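PDB 3R9T: EchA1_1 from Mycobacterium avium subsp. paratuberculosis, which probably catalyses the reversible hydration of enoyl-CoA thioesters to 3-hydroxyacyl-CoA in fatty acid metabolism. Local coordinates for residues Glu170-Ala175 against Trp180-Glu185; Ala11-Glu14 against Val19-Ile22. All coordinates share one frame; numbering follows the deposited sequence.

Contact 1: Glu170-Ala175 against Trp180-Glu185; sequences EPLSAA and WGLINE
A174 and I183 mark where the two backbones come nearest, with 7.8 Å from CA to CA, too wide for main-chain pairing. Residues 170-175 run from a loop through the short strand 172-173 into the first turn of helix 174-180. Residues 180-185 leave the far end of that same helix and double back along it. S173 is the N-cap, its OG bonded to A176 N. At the other end G181, at a positive phi of 95°, closes a Schellman motif and turns the chain.

The side chains then meet in two places. L172 and L182 cross obliquely and touch through one methyl each, L172 CD2 to L182 CD2 at 4.0 Å. Further along, I183 sends CG1 between its backbone N and carbonyl carbon (chi1 67°), which carries CD1 to within 3.5 Å of A174 O. The same methyl lies 4.4 Å from A174 CB. A177 of the intervening helix is touched by L172, L182 and I183 alike.

Backbone bonds tie each segment separately, L172 to F134 in the three-stranded sheet and N184 to V126 at the edge of the six-stranded one, so this strand-helix-loop unit links the two sheets of the crotonase-family chain. The contact itself is van der Waals in kind, methyl on methyl and methyl beside a carbonyl oxygen, which sets few directional demands.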
ATOM      1  N   GLU B 170      13.317  15.348  -5.341  1.00 22.27           N
ATOM      2  CA  GLU B 170      14.683  14.844  -5.309  1.00 23.40           C
ATOM      3  C   GLU B 170      14.745  13.412  -5.806  1.00 23.53           C
ATOM      4  O   GLU B 170      13.785  12.670  -5.671  1.00 22.80           O
ATOM      5  CB  GLU B 170      15.247  14.944  -3.895  1.00 24.07           C
ATOM      6  CG  GLU B 170      15.393  16.394  -3.450  1.00 25.60           C
ATOM      7  CD  GLU B 170      15.823  16.582  -2.015  1.00 28.22           C
ATOM      8  OE1 GLU B 170      15.904  15.587  -1.261  1.00 26.66           O
ATOM      9  OE2 GLU B 170      16.085  17.752  -1.645  1.00 30.51           O
ATOM     10  N   PRO B 171      15.884  13.018  -6.383  1.00 24.28           N
ATOM     11  CA  PRO B 171      15.979  11.712  -7.022  1.00 24.20           C
ATOM     12  C   PRO B 171      16.179  10.553  -6.033  1.00 24.34           C
ATOM     13  O   PRO B 171      16.526  10.748  -4.862  1.00 23.86           O
ATOM     14  CB  PRO B 171      17.189  11.877  -7.942  1.00 24.94           C
ATOM     15  CG  PRO B 171      18.051  12.854  -7.223  1.00 26.18           C
ATOM     16  CD  PRO B 171      17.105  13.816  -6.571  1.00 25.52           C
ATOM     17  N   LEU B 172      15.994   9.348  -6.555  1.00 24.65           N
ATOM     18  CA  LEU B 172      16.031   8.098  -5.802  1.00 25.04           C
ATOM     19  C   LEU B 172      16.986   7.174  -6.566  1.00 24.42           C
ATOM     20  O   LEU B 172      16.852   7.052  -7.787  1.00 25.02           O
ATOM     21  CB  LEU B 172      14.605   7.507  -5.783  1.00 25.19           C
ATOM     22  CG  LEU B 172      14.304   6.299  -4.897  1.00 26.30           C
ATOM     23  CD1 LEU B 172      14.270   6.678  -3.420  1.00 29.72           C
ATOM     24  CD2 LEU B 172      12.989   5.656  -5.306  1.00 28.25           C
ATOM     25  N   SER B 173      17.964   6.558  -5.890  1.00 23.58           N
ATOM     26  CA  SER B 173      18.829   5.575  -6.562  1.00 22.87           C
ATOM     27  C   SER B 173      18.076   4.305  -6.937  1.00 21.21           C
ATOM     28  O   SER B 173      17.021   4.001  -6.395  1.00 20.23           O
ATOM     29  CB  SER B 173      20.021   5.169  -5.684  1.00 23.97           C
ATOM     30  OG  SER B 173      19.595   4.511  -4.502  1.00 23.09           O
ATOM     31  N   ALA B 174      18.654   3.536  -7.842  1.00 21.32           N
ATOM     32  CA  ALA B 174      18.081   2.241  -8.208  1.00 20.28           C
ATOM     33  C   ALA B 174      18.005   1.333  -6.987  1.00 19.66           C
ATOM     34  O   ALA B 174      16.997   0.678  -6.755  1.00 19.17           O
ATOM     35  CB  ALA B 174      18.891   1.588  -9.307  1.00 20.63           C
ATOM     36  N   ALA B 175      19.048   1.342  -6.179  1.00 19.91           N
ATOM     37  CA  ALA B 175      19.061   0.542  -4.978  1.00 19.63           C
ATOM     38  C   ALA B 175      17.936   0.929  -4.012  1.00 19.56           C
ATOM     39  O   ALA B 175      17.254   0.064  -3.482  1.00 19.50           O
ATOM     40  CB  ALA B 175      20.392   0.684  -4.302  1.00 20.60           C
ATOM     41  N   TRP B 180      12.528  -0.238  -1.497  1.00 21.64           N
ATOM     42  CA  TRP B 180      11.181   0.169  -1.101  1.00 23.00           C
ATOM     43  C   TRP B 180      10.137  -0.719  -1.775  1.00 24.12           C
ATOM     44  O   TRP B 180       8.968  -0.733  -1.385  1.00 25.09           O
ATOM     45  CB  TRP B 180      10.949   1.663  -1.367  1.00 22.73           C
ATOM     46  CG  TRP B 180      11.692   2.556  -0.379  1.00 23.11           C
ATOM     47  CD1 TRP B 180      12.650   3.506  -0.660  1.00 23.54           C
ATOM     48  CD2 TRP B 180      11.555   2.540   1.045  1.00 23.47           C
ATOM     49  NE1 TRP B 180      13.101   4.077   0.506  1.00 24.65           N
ATOM     50  CE2 TRP B 180      12.452   3.494   1.565  1.00 25.66           C
ATOM     51  CE3 TRP B 180      10.774   1.793   1.931  1.00 24.14           C
ATOM     52  CZ2 TRP B 180      12.575   3.728   2.927  1.00 27.28           C
ATOM     53  CZ3 TRP B 180      10.899   2.024   3.283  1.00 26.53           C
ATOM     54  CH2 TRP B 180      11.789   2.990   3.767  1.00 27.07           C
ATOM     55  N   GLY B 181      10.567  -1.477  -2.778  1.00 24.53           N
ATOM     56  CA  GLY B 181       9.667  -2.408  -3.485  1.00 24.81           C
ATOM     57  C   GLY B 181       9.072  -1.795  -4.730  1.00 24.06           C
ATOM     58  O   GLY B 181       8.170  -2.338  -5.378  1.00 24.34           O
ATOM     59  N   LEU B 182       9.623  -0.663  -5.098  1.00 23.99           N
ATOM     60  CA  LEU B 182       9.231   0.028  -6.314  1.00 23.98           C
ATOM     61  C   LEU B 182       9.723  -0.480  -7.696  1.00 23.47           C
ATOM     62  O   LEU B 182       9.090  -0.243  -8.750  1.00 24.42           O
ATOM     63  CB  LEU B 182       9.749   1.428  -6.189  1.00 24.52           C
ATOM     64  CG  LEU B 182       9.500   2.304  -7.411  1.00 26.12           C
ATOM     65  CD1 LEU B 182       7.968   2.489  -7.612  1.00 26.78           C
ATOM     66  CD2 LEU B 182      10.207   3.647  -7.294  1.00 29.65           C
ATOM     67  N   ILE B 183      10.924  -1.017  -7.717  1.00 21.02           N
ATOM     68  CA  ILE B 183      11.406  -1.765  -8.863  1.00 20.06           C
ATOM     69  C   ILE B 183      11.686  -3.142  -8.309  1.00 18.78           C
ATOM     70  O   ILE B 183      11.748  -3.332  -7.077  1.00 19.72           O
ATOM     71  CB  ILE B 183      12.635  -1.131  -9.532  1.00 20.24           C
ATOM     72  CG1 ILE B 183      13.859  -1.188  -8.612  1.00 20.01           C
ATOM     73  CG2 ILE B 183      12.307   0.312  -9.990  1.00 20.06           C
ATOM     74  CD1 ILE B 183      15.155  -0.796  -9.330  1.00 21.38           C
ATOM     75  N   ASN B 184      11.859  -4.099  -9.215  1.00 17.29           N
ATOM     76  CA  ASN B 184      12.045  -5.500  -8.843  1.00 17.08           C
ATOM     77  C   ASN B 184      13.474  -5.948  -8.631  1.00 18.08           C
ATOM     78  O   ASN B 184      13.733  -6.787  -7.744  1.00 18.75           O
ATOM     79  CB  ASN B 184      11.397  -6.378  -9.893  1.00 16.40           C
ATOM     80  CG  ASN B 184       9.895  -6.193  -9.940  1.00 16.23           C
ATOM     81  OD1 ASN B 184       9.389  -5.400 -10.732  1.00 16.62           O
ATOM     82  ND2 ASN B 184       9.175  -6.891  -9.061  1.00 14.80           N
ATOM     83  N   GLU B 185      14.379  -5.413  -9.442  1.00 18.92           N
ATOM     84  CA  GLU B 185      15.744  -5.881  -9.409  1.00 20.92           C
ATOM     85  C   GLU B 185      16.728  -4.872  -9.997  1.00 20.22           C
ATOM     86  O   GLU B 185      16.383  -4.052 -10.846  1.00 18.54           O
ATOM     87  CB  GLU B 185      15.790  -7.252 -10.074  1.00 22.83           C
ATOM     88  CG  GLU B 185      16.021  -7.262 -11.497  1.00 26.84           C
ATOM     89  CD  GLU B 185      16.371  -8.656 -11.981  1.00 30.60           C
ATOM     90  OE1 GLU B 185      16.074  -8.923 -13.140  1.00 30.48           O
ATOM     91  OE2 GLU B 185      16.922  -9.489 -11.223  1.00 35.73           O
TER

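Contact 2: Ala11-Glu14 against Val19-Ile22; sequences ALAE and VMVI
A13 faces I22 and E14 faces V21 in an antiparallel beta hairpin, the strand axes 4.8 Å apart at closest approach and their directions 162° apart. Strand 11-16 is one of the two outermost strands, within this chain, of the six-stranded mixed sheet of the crotonase fold, and strand 19-24 joins it to strand 56-61. E14-V21 is the hydrogen-bonded pair: E14 N donates to V21 O at 2.9 Å, and V21 N returns a bond to E14 O at 2.7 Å. A13-I22 is the non-hydrogen-bonded pair, where I22 CA instead brings its hydrogen to L12 O.

One face, carrying A11, A13, M20 and I22, turns to helix 35-50. Contacts between the strands are light here: A11 CB lies 4.5 Å from I22 CG2, and A13 CB approaches M20 SD about as loosely. With CG anti to the backbone N (chi1 177°), M20 carries that methylene to 3.8 Å from E14 O, and M20 and I22 both rest on A44 of the helix.

On the other face E14 and V21 lie side by side and point the same way, with E14 CG 3.9 Å from V21 CB. The aliphatic part of the glutamate thus lies along the valine, while its carboxylate finds R16, where OE2 forms a salt bridge to NE. V19 and V21 continue inward onto L197 of helix 192-204. V21 O is used more than once: besides the E14 amide and a CA-H contact from A13, it accepts a bond from water 1 at 2.9 Å, and that water reaches L12 O only weakly.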
ATOM      1  N   ALA B  11      10.266   5.424 -31.711  1.00 37.41           N
ATOM      2  CA  ALA B  11      10.454   4.171 -30.997  1.00 36.11           C
ATOM      3  C   ALA B  11      10.546   3.026 -31.990  1.00 35.95           C
ATOM      4  O   ALA B  11       9.846   3.023 -32.999  1.00 36.35           O
ATOM      5  CB  ALA B  11       9.305   3.938 -30.027  1.00 34.92           C
ATOM      6  N   LEU B  12      11.413   2.065 -31.696  1.00 35.45           N
ATOM      7  CA  LEU B  12      11.552   0.851 -32.495  1.00 35.99           C
ATOM      8  C   LEU B  12      10.816  -0.281 -31.794  1.00 35.13           C
ATOM      9  O   LEU B  12      10.638  -0.250 -30.575  1.00 34.29           O
ATOM     10  CB  LEU B  12      13.032   0.478 -32.650  1.00 36.75           C
ATOM     11  CG  LEU B  12      13.966   1.556 -33.213  1.00 38.43           C
ATOM     12  CD1 LEU B  12      15.434   1.159 -33.038  1.00 39.58           C
ATOM     13  CD2 LEU B  12      13.643   1.824 -34.676  1.00 40.29           C
ATOM     14  N   ALA B  13      10.363  -1.262 -32.567  1.00 35.17           N
ATOM     15  CA  ALA B  13       9.826  -2.492 -32.002  1.00 35.27           C
ATOM     16  C   ALA B  13      10.517  -3.650 -32.688  1.00 36.59           C
ATOM     17  O   ALA B  13      10.703  -3.634 -33.909  1.00 36.48           O
ATOM     18  CB  ALA B  13       8.324  -2.576 -32.185  1.00 35.40           C
ATOM     19  N   GLU B  14      10.934  -4.624 -31.886  1.00 36.95           N
ATOM     20  CA  GLU B  14      11.604  -5.814 -32.383  1.00 39.00           C
ATOM     21  C   GLU B  14      11.121  -7.008 -31.561  1.00 39.01           C
ATOM     22  O   GLU B  14      10.598  -6.835 -30.460  1.00 37.67           O
ATOM     23  CB  GLU B  14      13.130  -5.632 -32.329  1.00 39.73           C
ATOM     24  CG  GLU B  14      13.798  -5.768 -30.972  1.00 41.38           C
ATOM     25  CD  GLU B  14      15.314  -5.779 -31.087  1.00 44.75           C
ATOM     26  OE1 GLU B  14      15.884  -4.858 -31.713  1.00 46.95           O
ATOM     27  OE2 GLU B  14      15.939  -6.718 -30.556  1.00 46.63           O
ATOM     28  N   VAL B  19       8.751 -12.275 -26.959  1.00 30.59           N
ATOM     29  CA  VAL B  19       8.786 -10.980 -26.275  1.00 28.96           C
ATOM     30  C   VAL B  19       8.929  -9.899 -27.317  1.00 28.63           C
ATOM     31  O   VAL B  19       9.789  -9.982 -28.196  1.00 29.07           O
ATOM     32  CB  VAL B  19       9.997 -10.842 -25.311  1.00 28.52           C
ATOM     33  CG1 VAL B  19       9.988  -9.473 -24.603  1.00 27.90           C
ATOM     34  CG2 VAL B  19      10.003 -11.962 -24.294  1.00 27.16           C
ATOM     35  N   MET B  20       8.085  -8.885 -27.235  1.00 27.77           N
ATOM     36  CA  MET B  20       8.300  -7.705 -28.034  1.00 27.51           C
ATOM     37  C   MET B  20       9.133  -6.754 -27.223  1.00 26.19           C
ATOM     38  O   MET B  20       8.773  -6.420 -26.090  1.00 25.70           O
ATOM     39  CB  MET B  20       6.991  -7.036 -28.396  1.00 27.76           C
ATOM     40  CG  MET B  20       7.188  -5.763 -29.170  1.00 30.08           C
ATOM     41  SD  MET B  20       5.658  -4.870 -29.427  1.00 32.38           S
ATOM     42  CE  MET B  20       5.013  -5.771 -30.848  1.00 33.58           C
ATOM     43  N   VAL B  21      10.230  -6.303 -27.815  1.00 25.06           N
ATOM     44  CA  VAL B  21      11.072  -5.296 -27.202  1.00 24.83           C
ATOM     45  C   VAL B  21      10.819  -3.961 -27.898  1.00 24.74           C
ATOM     46  O   VAL B  21      11.021  -3.827 -29.117  1.00 25.40           O
ATOM     47  CB  VAL B  21      12.561  -5.672 -27.303  1.00 25.10           C
ATOM     48  CG1 VAL B  21      13.450  -4.567 -26.741  1.00 25.12           C
ATOM     49  CG2 VAL B  21      12.824  -6.995 -26.602  1.00 24.98           C
ATOM     50  N   ILE B  22      10.373  -2.985 -27.112  1.00 23.76           N
ATOM     51  CA  ILE B  22      10.112  -1.627 -27.584  1.00 23.11           C
ATOM     52  C   ILE B  22      11.217  -0.704 -27.081  1.00 23.46           C
ATOM     53  O   ILE B  22      11.432  -0.603 -25.872  1.00 22.06           O
ATOM     54  CB  ILE B  22       8.764  -1.101 -27.029  1.00 22.22           C
ATOM     55  CG1 ILE B  22       7.623  -2.018 -27.443  1.00 22.51           C
ATOM     56  CG2 ILE B  22       8.481   0.325 -27.507  1.00 23.43           C
ATOM     57  CD1 ILE B  22       6.241  -1.571 -26.926  1.00 23.76           C
TER
HETATM   58  O   HOH W   1      13.316  -2.379 -30.032  1.00 20.97           O

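In the fold
Contacts 1 and 2 lie in different parts of the chain, their centres 24 Å apart and their nearest atoms about 13 Å apart. Contact 2 forms one edge of the six-stranded sheet; the second segment of contact 1 leads into the other edge, while its first segment edges the three-stranded sheet. Neither contributes a residue to the benzoic acid pocket, where E118 and E138 probably correspond to the two catalytic glutamates of crotonases. E185 pairs with strand 125-129, which follows the helix bearing E118, and L172 with strand 133-135, which precedes E138, so any link is indirect. N184 ND2 is hydrogen-bonded to K160 O of the second subunit, whereas contact 2 touches no other chain.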